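Local atomic coordinates of putative 6-phosphogluconolactonase (Neisseria gonorrhoeae, PDB entry 3LHI), a protein that probably hydrolyses 6-phosphogluconolactone to 6-phosphogluconate, the second step of the oxidative stage of the pentose phosphate pathway. Residues G35-V40 against K126-L131; F49-S54 against L90-A95; V63-A68 against A95-I100; V73-A78 against P101-G106. All blocks are in the same frame, centred on the assembly; numbering follows the deposited sequence. Where two conformers were deposited one is given.

Contact 1: residues G35-V40 against K126-L131; sequences GAVLAV and KQPDVL
Val37 O is gripped by two successive amides of the facing segment: Asp129 N at 2.8 Å, tilted 20° from the carbonyl plane, and Val130 N at 3.1 Å, almost in line with the C=O bond. The Asp129 carboxylate completes a two-way exchange with Val37, OD2 accepting from Val37 N at 2.8 Å on its anti side. CG of Asp129 is turned beside its own backbone N (chi1 -60°), which brings OD2 to Val37 N, while OD1 forms a salt bridge with Lys33 of helix 11-33. From here the chains run as parallel strands 36-40 and 130-133 inside the mixed sheet of this Rossmann-like fold, and Ala39 N donates to Val130 O at 2.9 Å. Apolar contacts line both faces. On one, Leu38 CD1 meets Val130 CG1 at 3.9 Å, and helix 11-33 covers Val130 through Ala25 and Leu26. On the other, Ala39 CB lies against Pro128 CG at 3.7 Å and Leu131 CD1 at 3.8 Å, with Met178 of strand 175-178 touching all three residues. Farther back, Val37 CG2 meets CB of Lys126 at 4.1 Å.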
# COMPACT_ATOMS: atom_id res chain seq x y z
N GLY A 35 13.71 -9.13 -11.41
CA GLY A 35 13.20 -9.03 -10.04
C GLY A 35 12.17 -7.96 -10.01
O GLY A 35 12.07 -7.13 -10.90
N ALA A 36 11.32 -8.02 -8.97
CA ALA A 36 10.26 -7.03 -8.79
C ALA A 36 10.00 -6.85 -7.33
O ALA A 36 10.24 -7.78 -6.55
CB ALA A 36 8.99 -7.47 -9.50
N VAL A 37 9.53 -5.67 -6.96
CA VAL A 37 9.07 -5.37 -5.59
C VAL A 37 7.63 -4.90 -5.66
O VAL A 37 7.30 -3.97 -6.40
CB VAL A 37 9.97 -4.37 -4.89
CG1 VAL A 37 9.37 -3.96 -3.49
CG2 VAL A 37 11.39 -4.93 -4.76
N LEU A 38 6.77 -5.59 -4.88
CA LEU A 38 5.35 -5.28 -4.76
C LEU A 38 5.09 -4.74 -3.33
O LEU A 38 5.49 -5.38 -2.33
CB LEU A 38 4.58 -6.60 -4.88
CG LEU A 38 3.08 -6.58 -4.58
CD1 LEU A 38 2.36 -5.74 -5.65
CD2 LEU A 38 2.47 -7.97 -4.49
N ALA A 39 4.42 -3.59 -3.23
CA ALA A 39 3.97 -3.06 -1.94
C ALA A 39 2.44 -3.12 -1.94
O ALA A 39 1.79 -2.68 -2.89
CB ALA A 39 4.49 -1.61 -1.72
N VAL A 40 1.87 -3.67 -0.87
CA VAL A 40 0.43 -3.77 -0.71
C VAL A 40 -0.04 -3.02 0.54
O VAL A 40 0.72 -2.79 1.47
CB VAL A 40 -0.03 -5.26 -0.64
CG1 VAL A 40 0.41 -6.01 -1.93
CG2 VAL A 40 0.52 -5.96 0.62
N LYS A 126 13.11 -1.19 -0.22
CA LYS A 126 13.41 -1.13 -1.63
C LYS A 126 12.26 -0.39 -2.34
O LYS A 126 11.09 -0.64 -2.04
CB LYS A 126 13.53 -2.55 -2.21
CG LYS A 126 14.58 -3.38 -1.49
CD LYS A 126 14.71 -4.76 -2.09
CE LYS A 126 15.33 -4.77 -3.48
NZ LYS A 126 15.79 -6.16 -3.74
N GLN A 127 12.57 0.48 -3.29
CA GLN A 127 11.56 1.16 -4.05
C GLN A 127 10.64 0.15 -4.75
O GLN A 127 11.12 -0.66 -5.55
CB GLN A 127 12.19 2.06 -5.13
CG GLN A 127 11.22 2.78 -6.06
CD GLN A 127 10.47 3.89 -5.38
OE1 GLN A 127 11.12 4.90 -4.99
NE2 GLN A 127 9.10 3.79 -5.29
N PRO A 128 9.33 0.20 -4.48
CA PRO A 128 8.47 -0.71 -5.19
C PRO A 128 8.36 -0.47 -6.67
O PRO A 128 8.44 0.69 -7.09
CB PRO A 128 7.11 -0.57 -4.49
CG PRO A 128 7.47 -0.01 -3.16
CD PRO A 128 8.66 0.86 -3.38
N ASP A 129 8.17 -1.54 -7.44
CA ASP A 129 7.81 -1.45 -8.84
C ASP A 129 6.31 -1.35 -9.02
O ASP A 129 5.81 -0.72 -9.95
CB ASP A 129 8.30 -2.68 -9.58
CG ASP A 129 9.78 -2.80 -9.49
OD1 ASP A 129 10.45 -1.84 -10.00
OD2 ASP A 129 10.29 -3.78 -8.91
N VAL A 130 5.57 -2.01 -8.12
CA VAL A 130 4.09 -2.07 -8.18
C VAL A 130 3.58 -1.80 -6.77
O VAL A 130 4.06 -2.43 -5.81
CB VAL A 130 3.59 -3.44 -8.71
CG1 VAL A 130 2.04 -3.45 -8.77
CG2 VAL A 130 4.20 -3.76 -10.09
N LEU A 131 2.64 -0.89 -6.65
CA LEU A 131 2.04 -0.50 -5.36
C LEU A 131 0.53 -0.61 -5.48
O LEU A 131 -0.05 -0.12 -6.46
CB LEU A 131 2.44 0.95 -5.05
CG LEU A 131 1.67 1.67 -3.95
CD1 LEU A 131 1.88 1.01 -2.55
CD2 LEU A 131 2.12 3.15 -3.91

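Contact 2: residues F49-S54 against L90-A95; sequences FFNALS and LKNKAA
Lys91 reaches Asn51 with the end of its side chain: NZ donates to Asn51 OD1 at 2.9 Å, coming in tilted from the amide carbonyl plane. Its CG sits between the backbone N and the carbonyl carbon (chi1 67°), and the chain beyond is extended, which carries CE past Ser54 OG and NZ on to the asparagine. The same ammonium also bonds Tyr88 O, so it ties the end of helix 81-88 to the side of helix 47-54. Lys91 O lies 3.4 Å from Ser54 CB. Next along, Asn92 points ND2 at Ser54 OG, 2.9 Å away in a nearly straight bond (172°), with the hydroxyl oxygen only 4° out of the amide plane. That hydroxyl in turn donates to Asn51 O at 2.7 Å, the carbonyl one turn back in the same helix, so OG relays between the loop and the helix backbone. The contact thus fastens helix 47-54, at Asn51 and Ser54, to the connection leading from helix 81-88 into strand 98-99, which holds a short 3-10 segment. There Lys93 CB lies 3.5 Å from Ser54 O, while the residue's side chain touches Asp57 and Trp60. Ala94 N donates to Ser54 O at 3.2 Å, in the carbonyl plane on a lone pair, and Ala94 CB packs against Ser54 CA.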
# COMPACT_ATOMS: atom_id res chain seq x y z
N PHE A 49 -8.41 -10.02 -3.47
CA PHE A 49 -7.34 -9.73 -4.43
C PHE A 49 -6.07 -10.49 -4.03
O PHE A 49 -5.45 -11.12 -4.88
CB PHE A 49 -7.14 -8.23 -4.51
CG PHE A 49 -5.73 -7.81 -4.87
CD1 PHE A 49 -5.17 -8.09 -6.10
CD2 PHE A 49 -4.97 -7.10 -3.96
CE1 PHE A 49 -3.87 -7.70 -6.38
CE2 PHE A 49 -3.70 -6.69 -4.26
CZ PHE A 49 -3.15 -6.99 -5.45
N PHE A 50 -5.67 -10.43 -2.77
CA PHE A 50 -4.51 -11.14 -2.31
C PHE A 50 -4.66 -12.63 -2.62
O PHE A 50 -3.69 -13.30 -3.04
CB PHE A 50 -4.32 -11.01 -0.81
CG PHE A 50 -3.87 -9.65 -0.30
CD1 PHE A 50 -3.42 -8.66 -1.12
CD2 PHE A 50 -3.92 -9.41 1.05
CE1 PHE A 50 -3.01 -7.43 -0.58
CE2 PHE A 50 -3.52 -8.18 1.59
CZ PHE A 50 -3.05 -7.22 0.75
N ASN A 51 -5.82 -13.20 -2.30
CA ASN A 51 -6.02 -14.62 -2.52
C ASN A 51 -5.86 -14.97 -4.01
O ASN A 51 -5.17 -15.95 -4.36
CB ASN A 51 -7.37 -15.06 -1.95
CG ASN A 51 -7.60 -16.53 -2.13
OD1 ASN A 51 -6.88 -17.34 -1.54
ND2 ASN A 51 -8.56 -16.86 -2.98
N ALA A 52 -6.49 -14.21 -4.88
CA ALA A 52 -6.38 -14.44 -6.31
C ALA A 52 -4.91 -14.29 -6.76
O ALA A 52 -4.40 -15.07 -7.58
CB ALA A 52 -7.30 -13.52 -7.09
N LEU A 53 -4.24 -13.23 -6.32
CA LEU A 53 -2.86 -12.98 -6.74
C LEU A 53 -1.96 -14.11 -6.29
O LEU A 53 -1.03 -14.50 -7.03
CB LEU A 53 -2.38 -11.64 -6.20
CG LEU A 53 -0.95 -11.24 -6.52
CD1 LEU A 53 -0.78 -11.08 -8.05
CD2 LEU A 53 -0.61 -9.94 -5.81
N SER A 54 -2.22 -14.66 -5.09
CA SER A 54 -1.37 -15.69 -4.51
C SER A 54 -1.30 -16.95 -5.38
O SER A 54 -0.36 -17.74 -5.27
CB SER A 54 -1.82 -16.07 -3.10
OG SER A 54 -2.99 -16.90 -3.11
N LEU A 90 0.73 -14.47 1.51
CA LEU A 90 1.97 -15.26 1.46
C LEU A 90 1.65 -16.74 1.65
O LEU A 90 1.97 -17.35 2.67
CB LEU A 90 2.99 -14.77 2.46
CG LEU A 90 3.41 -13.29 2.32
CD1 LEU A 90 4.40 -12.93 3.41
CD2 LEU A 90 3.95 -12.94 0.93
N LYS A 91 1.01 -17.27 0.64
CA LYS A 91 0.45 -18.63 0.60
C LYS A 91 0.36 -18.99 -0.86
O LYS A 91 0.49 -18.17 -1.75
CB LYS A 91 -0.91 -18.70 1.28
CG LYS A 91 -1.94 -17.94 0.55
CD LYS A 91 -3.29 -17.95 1.26
CE LYS A 91 -4.37 -17.41 0.28
NZ LYS A 91 -5.53 -16.77 0.92
N ASN A 92 0.04 -20.28 -1.14
CA ASN A 92 -0.04 -20.74 -2.52
C ASN A 92 1.31 -20.41 -3.22
O ASN A 92 2.35 -20.54 -2.58
CB ASN A 92 -1.26 -20.17 -3.25
CG ASN A 92 -2.57 -20.60 -2.62
OD1 ASN A 92 -2.75 -21.77 -2.27
ND2 ASN A 92 -3.49 -19.65 -2.49
N LYS A 93 1.29 -20.02 -4.49
CA LYS A 93 2.53 -19.81 -5.20
C LYS A 93 3.32 -18.61 -4.59
O LYS A 93 4.54 -18.61 -4.59
CB LYS A 93 2.25 -19.55 -6.68
CG LYS A 93 1.46 -20.65 -7.41
CD LYS A 93 2.21 -21.84 -7.56
CE LYS A 93 1.54 -22.78 -8.67
NZ LYS A 93 2.23 -24.07 -8.72
N ALA A 94 2.61 -17.61 -4.06
CA ALA A 94 3.25 -16.43 -3.53
C ALA A 94 3.95 -16.68 -2.19
O ALA A 94 4.67 -15.80 -1.71
CB ALA A 94 2.23 -15.28 -3.40
N ALA A 95 3.77 -17.85 -1.55
CA ALA A 95 4.51 -18.15 -0.33
C ALA A 95 6.05 -18.09 -0.57
O ALA A 95 6.77 -17.83 0.39
CB ALA A 95 4.15 -19.54 0.20

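Contact 3: residues V63-A68 against A95-I100; sequences VGITLA and AAAVWI
Strand 63-71 and the short strand 98-99 are the two beta elements of a beta-alpha-beta crossover whose helix is 81-88, and they pair in parallel. Gly64 is in register with Val98, and Ile65 with Trp99. Val63 O accepts from Val98 N at 2.9 Å, Ile65 N donates to Val98 O, and Ile65 O takes Ile100 N at 2.9 Å, the last bond nearly straight at 171°. Beyond this pairing, the side chain of Thr66 adds a further bond: with OG1 anti to its own backbone N (chi1 -163°), the hydroxyl donates to Ile100 O at 2.8 Å, tilted 33° from the carbonyl plane. Ile100 CD1 packs over the glycine, 4.0 Å from Gly64 CA. On the face bearing Ile65, the Trp99 indole reaches the neighbouring strand obliquely with CE3, CZ3 and CH2, the Trp99 and Ile65 side chains crossing at about a right angle. CE3 of Trp99 comes within 3.2 Å of Ile65 O, and CH2 reaches Leu67 CG at 3.7 Å. Arg86 of helix 81-88 makes a cation-pi contact with the same indole, and Thr82 touches it too. Nearer the start of the strands, Ile65 CD1 presses on Ala97 CB at 3.4 Å, closer than usual for two methyl groups. Helix 81-88 thus packs on the indole while its two flanking strands pair side by side, the layering of a classic parallel beta-alpha-beta unit in a Rossmann-like fold.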
# COMPACT_ATOMS: atom_id res chain seq x y z
N VAL A 63 10.46 -12.02 -6.42
CA VAL A 63 9.60 -10.89 -6.09
C VAL A 63 9.71 -10.63 -4.60
O VAL A 63 9.55 -11.55 -3.77
CB VAL A 63 8.14 -11.19 -6.46
CG1 VAL A 63 7.23 -10.00 -6.07
CG2 VAL A 63 8.03 -11.52 -7.94
N GLY A 64 10.00 -9.40 -4.24
CA GLY A 64 9.92 -8.95 -2.85
C GLY A 64 8.54 -8.39 -2.61
O GLY A 64 8.01 -7.72 -3.49
N ILE A 65 7.96 -8.70 -1.45
CA ILE A 65 6.66 -8.16 -1.07
C ILE A 65 6.83 -7.40 0.23
O ILE A 65 7.50 -7.84 1.16
CB ILE A 65 5.57 -9.28 -0.90
CG1 ILE A 65 5.40 -10.02 -2.22
CG2 ILE A 65 4.23 -8.62 -0.45
CD1 ILE A 65 4.37 -11.12 -2.21
N THR A 66 6.19 -6.24 0.29
CA THR A 66 6.21 -5.41 1.46
C THR A 66 4.89 -4.65 1.56
O THR A 66 3.93 -4.91 0.83
CB THR A 66 7.40 -4.44 1.38
OG1 THR A 66 7.68 -3.89 2.69
CG2 THR A 66 7.22 -3.29 0.34
N LEU A 67 4.85 -3.74 2.52
CA LEU A 67 3.68 -2.94 2.82
C LEU A 67 3.79 -1.49 2.45
O LEU A 67 4.87 -0.91 2.58
CB LEU A 67 3.42 -3.00 4.33
CG LEU A 67 3.17 -4.35 4.92
CD1 LEU A 67 3.20 -4.34 6.46
CD2 LEU A 67 1.86 -4.86 4.42
N ALA A 68 2.68 -0.89 2.07
CA ALA A 68 2.61 0.57 1.86
C ALA A 68 2.64 1.30 3.20
O ALA A 68 3.05 2.47 3.25
CB ALA A 68 1.32 0.92 1.13
N ALA A 95 3.77 -17.85 -1.55
CA ALA A 95 4.51 -18.15 -0.33
C ALA A 95 6.05 -18.09 -0.57
O ALA A 95 6.77 -17.83 0.39
CB ALA A 95 4.15 -19.54 0.20
N ALA A 96 6.47 -18.25 -1.83
CA ALA A 96 7.90 -18.21 -2.18
C ALA A 96 8.45 -16.80 -2.26
O ALA A 96 9.64 -16.59 -2.44
CB ALA A 96 8.12 -18.90 -3.50
N ALA A 97 7.60 -15.78 -2.20
CA ALA A 97 8.08 -14.39 -2.23
C ALA A 97 9.02 -14.07 -1.10
O ALA A 97 8.95 -14.63 -0.02
CB ALA A 97 6.89 -13.43 -2.22
N VAL A 98 9.84 -13.05 -1.32
CA VAL A 98 10.74 -12.58 -0.28
C VAL A 98 10.03 -11.44 0.50
O VAL A 98 9.68 -10.45 -0.07
CB VAL A 98 12.03 -12.05 -0.92
CG1 VAL A 98 12.98 -11.50 0.16
CG2 VAL A 98 12.75 -13.09 -1.76
N TRP A 99 9.87 -11.59 1.79
CA TRP A 99 9.25 -10.58 2.64
C TRP A 99 10.22 -9.51 3.01
O TRP A 99 11.32 -9.81 3.48
CB TRP A 99 8.66 -11.21 3.91
CG TRP A 99 8.02 -10.25 4.82
CD1 TRP A 99 8.43 -9.94 6.07
CD2 TRP A 99 6.85 -9.50 4.58
NE1 TRP A 99 7.62 -9.02 6.63
CE2 TRP A 99 6.62 -8.72 5.75
CE3 TRP A 99 6.00 -9.35 3.50
CZ2 TRP A 99 5.57 -7.86 5.86
CZ3 TRP A 99 4.95 -8.44 3.62
CH2 TRP A 99 4.75 -7.73 4.80
N ILE A 100 9.84 -8.26 2.75
CA ILE A 100 10.66 -7.10 3.13
C ILE A 100 9.94 -6.43 4.32
O ILE A 100 8.85 -5.89 4.19
CB ILE A 100 10.81 -6.10 1.95
CG1 ILE A 100 11.42 -6.77 0.70
CG2 ILE A 100 11.63 -4.88 2.43
CD1 ILE A 100 11.25 -5.96 -0.57

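Contact 4: residues V73-A78 against P101-G106; sequences VPTNHA and PMVEDG. With EDO (1,2-ethanediol), chain C.
Thr75 and Asp105 bring two loops together, their CA atoms 5.8 Å apart, where a type I turn from Pro74 to His77, closed by His77 N on Pro74 O at 3.0 Å, faces the irregular chain 101-106. Thr75 OG1 donates to Asp105 OD1 at 2.7 Å, meeting the carboxylate on its anti side and 24° out of its plane; the two side chains cross at about a right angle. The hydroxyl occupies the position between backbone N and carbonyl carbon (chi1 65°), which turns the methyl CG2 toward Val103, 3.6 Å from Val103 O and 3.9 Å from CG1. Val103 CG1 also touches Val73 O. Both loops follow strands of the Rossmann-like sheet, 63-71 and 98-99, and helix 81-88 comes between them in sequence. Arg86 of that helix forms a salt bridge with Asp105 OD2 and touches Thr75, so each carboxylate oxygen has a partner. Two waters add bridges: one accepts from Thr75 N and donates to Glu104 O, the other donates to Thr75 OG1 and accepts from Gly106 N at 2.9 Å. At the far end of the turn segment, a 1,2-ethanediol molecule, probably from the crystallisation liquor, donates O1 to Ala78 O and also bonds Glu87 of helix 81-88.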
# COMPACT_ATOMS: atom_id res chain seq x y z
N VAL A 73 2.83 -2.19 15.92
CA VAL A 73 2.37 -3.21 16.85
C VAL A 73 3.13 -4.46 16.53
O VAL A 73 3.66 -4.61 15.43
CB VAL A 73 0.84 -3.48 16.72
CG1 VAL A 73 -0.00 -2.24 17.11
CG2 VAL A 73 0.44 -4.04 15.36
N PRO A 74 3.23 -5.41 17.48
CA PRO A 74 3.94 -6.64 17.16
C PRO A 74 3.34 -7.36 15.95
O PRO A 74 2.15 -7.23 15.69
CB PRO A 74 3.78 -7.47 18.42
CG PRO A 74 3.67 -6.42 19.49
CD PRO A 74 2.84 -5.33 18.90
N THR A 75 4.15 -8.13 15.25
CA THR A 75 3.66 -8.75 14.05
C THR A 75 2.65 -9.88 14.26
O THR A 75 1.99 -10.31 13.30
CB THR A 75 4.82 -9.19 13.16
OG1 THR A 75 5.58 -10.20 13.81
CG2 THR A 75 5.69 -8.02 12.70
N ASN A 76 2.46 -10.32 15.50
CA ASN A 76 1.40 -11.26 15.85
C ASN A 76 0.17 -10.59 16.43
O ASN A 76 -0.73 -11.29 16.88
CB ASN A 76 1.94 -12.35 16.78
CG ASN A 76 2.36 -11.86 18.11
OD1 ASN A 76 2.64 -10.68 18.32
ND2 ASN A 76 2.49 -12.80 19.06
N HIS A 77 0.09 -9.25 16.40
CA HIS A 77 -1.04 -8.47 16.90
C HIS A 77 -2.19 -8.50 15.91
O HIS A 77 -1.97 -8.54 14.68
CB HIS A 77 -0.59 -7.04 17.14
CG HIS A 77 -1.54 -6.14 17.85
ND1 HIS A 77 -2.67 -5.59 17.27
CD2 HIS A 77 -1.53 -5.70 19.14
CE1 HIS A 77 -3.28 -4.82 18.17
NE2 HIS A 77 -2.59 -4.85 19.30
N ALA A 78 -3.43 -8.44 16.41
CA ALA A 78 -4.57 -8.48 15.51
C ALA A 78 -4.59 -7.38 14.46
O ALA A 78 -5.19 -7.56 13.41
CB ALA A 78 -5.88 -8.42 16.35
N PRO A 101 10.51 -6.55 5.53
CA PRO A 101 9.78 -6.18 6.74
C PRO A 101 9.67 -4.71 6.98
O PRO A 101 10.58 -3.92 6.59
CB PRO A 101 10.58 -6.83 7.84
CG PRO A 101 11.99 -6.75 7.32
CD PRO A 101 11.85 -7.12 5.85
N MSE A 102 8.60 -4.34 7.67
CA MSE A 102 8.35 -3.00 8.16
C MSE A 102 8.50 -2.89 9.70
O MSE A 102 8.92 -1.86 10.22
CB MSE A 102 6.95 -2.57 7.72
CG MSE A 102 6.77 -2.30 6.22
SE MSE A 102 7.49 -0.55 5.72
CE MSE A 102 5.78 0.49 5.77
N VAL A 103 8.09 -3.95 10.40
CA VAL A 103 8.24 -4.14 11.86
C VAL A 103 8.94 -5.47 12.04
O VAL A 103 8.63 -6.49 11.38
CB VAL A 103 6.83 -4.16 12.57
CG1 VAL A 103 6.94 -4.54 14.04
CG2 VAL A 103 6.21 -2.77 12.48
N GLU A 104 9.91 -5.50 12.97
CA GLU A 104 10.70 -6.69 13.23
C GLU A 104 9.90 -7.74 13.98
O GLU A 104 9.27 -7.41 14.99
CB GLU A 104 11.94 -6.27 14.06
CG GLU A 104 13.00 -7.33 14.14
CD GLU A 104 14.31 -6.85 14.77
OE1 GLU A 104 14.36 -5.69 15.22
OE2 GLU A 104 15.25 -7.68 14.76
N ASP A 105 9.95 -8.98 13.52
CA ASP A 105 9.33 -10.10 14.22
C ASP A 105 9.97 -10.31 15.60
O ASP A 105 11.18 -10.11 15.76
CB ASP A 105 9.48 -11.40 13.43
CG ASP A 105 8.68 -11.44 12.15
OD1 ASP A 105 7.59 -10.80 12.11
OD2 ASP A 105 9.14 -12.14 11.23
N GLY A 106 9.16 -10.72 16.56
CA GLY A 106 9.66 -11.07 17.88
C GLY A 106 9.75 -9.94 18.87
O GLY A 106 10.07 -10.16 20.04
C1 EDO C . -4.36 -10.71 12.01
O1 EDO C . -5.75 -10.40 12.34
C2 EDO C . -4.16 -11.66 10.81
O2 EDO C . -4.95 -11.31 9.65
O HOH W 1 6.90 -7.97 16.42
O HOH W 2 6.26 -11.08 16.43

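Contacts 1 and 3 share one sheet: strand 36-40 lies between 130-133 and 63-71, and Ala36 O probably bonds Gly64 N, so backbone pairing runs on from one contact to the other. Contact 1 is the most buried, whereas contact 3, toward the short strand 98-99, has a more exposed second segment. Contacts 2 and 4 use loops, and side-chain polar groups do more of the work there, with bridging waters in contact 4. Contact 2 meets the sheet through Phe50 on Val40 and Leu53 on Leu38, and meets contact 3 through Leu90 on Ile65 and Trp99. In one deposited conformer, selenomethionine Met102, in segment 101-106, packs against Leu67 and Thr66 of contact 3.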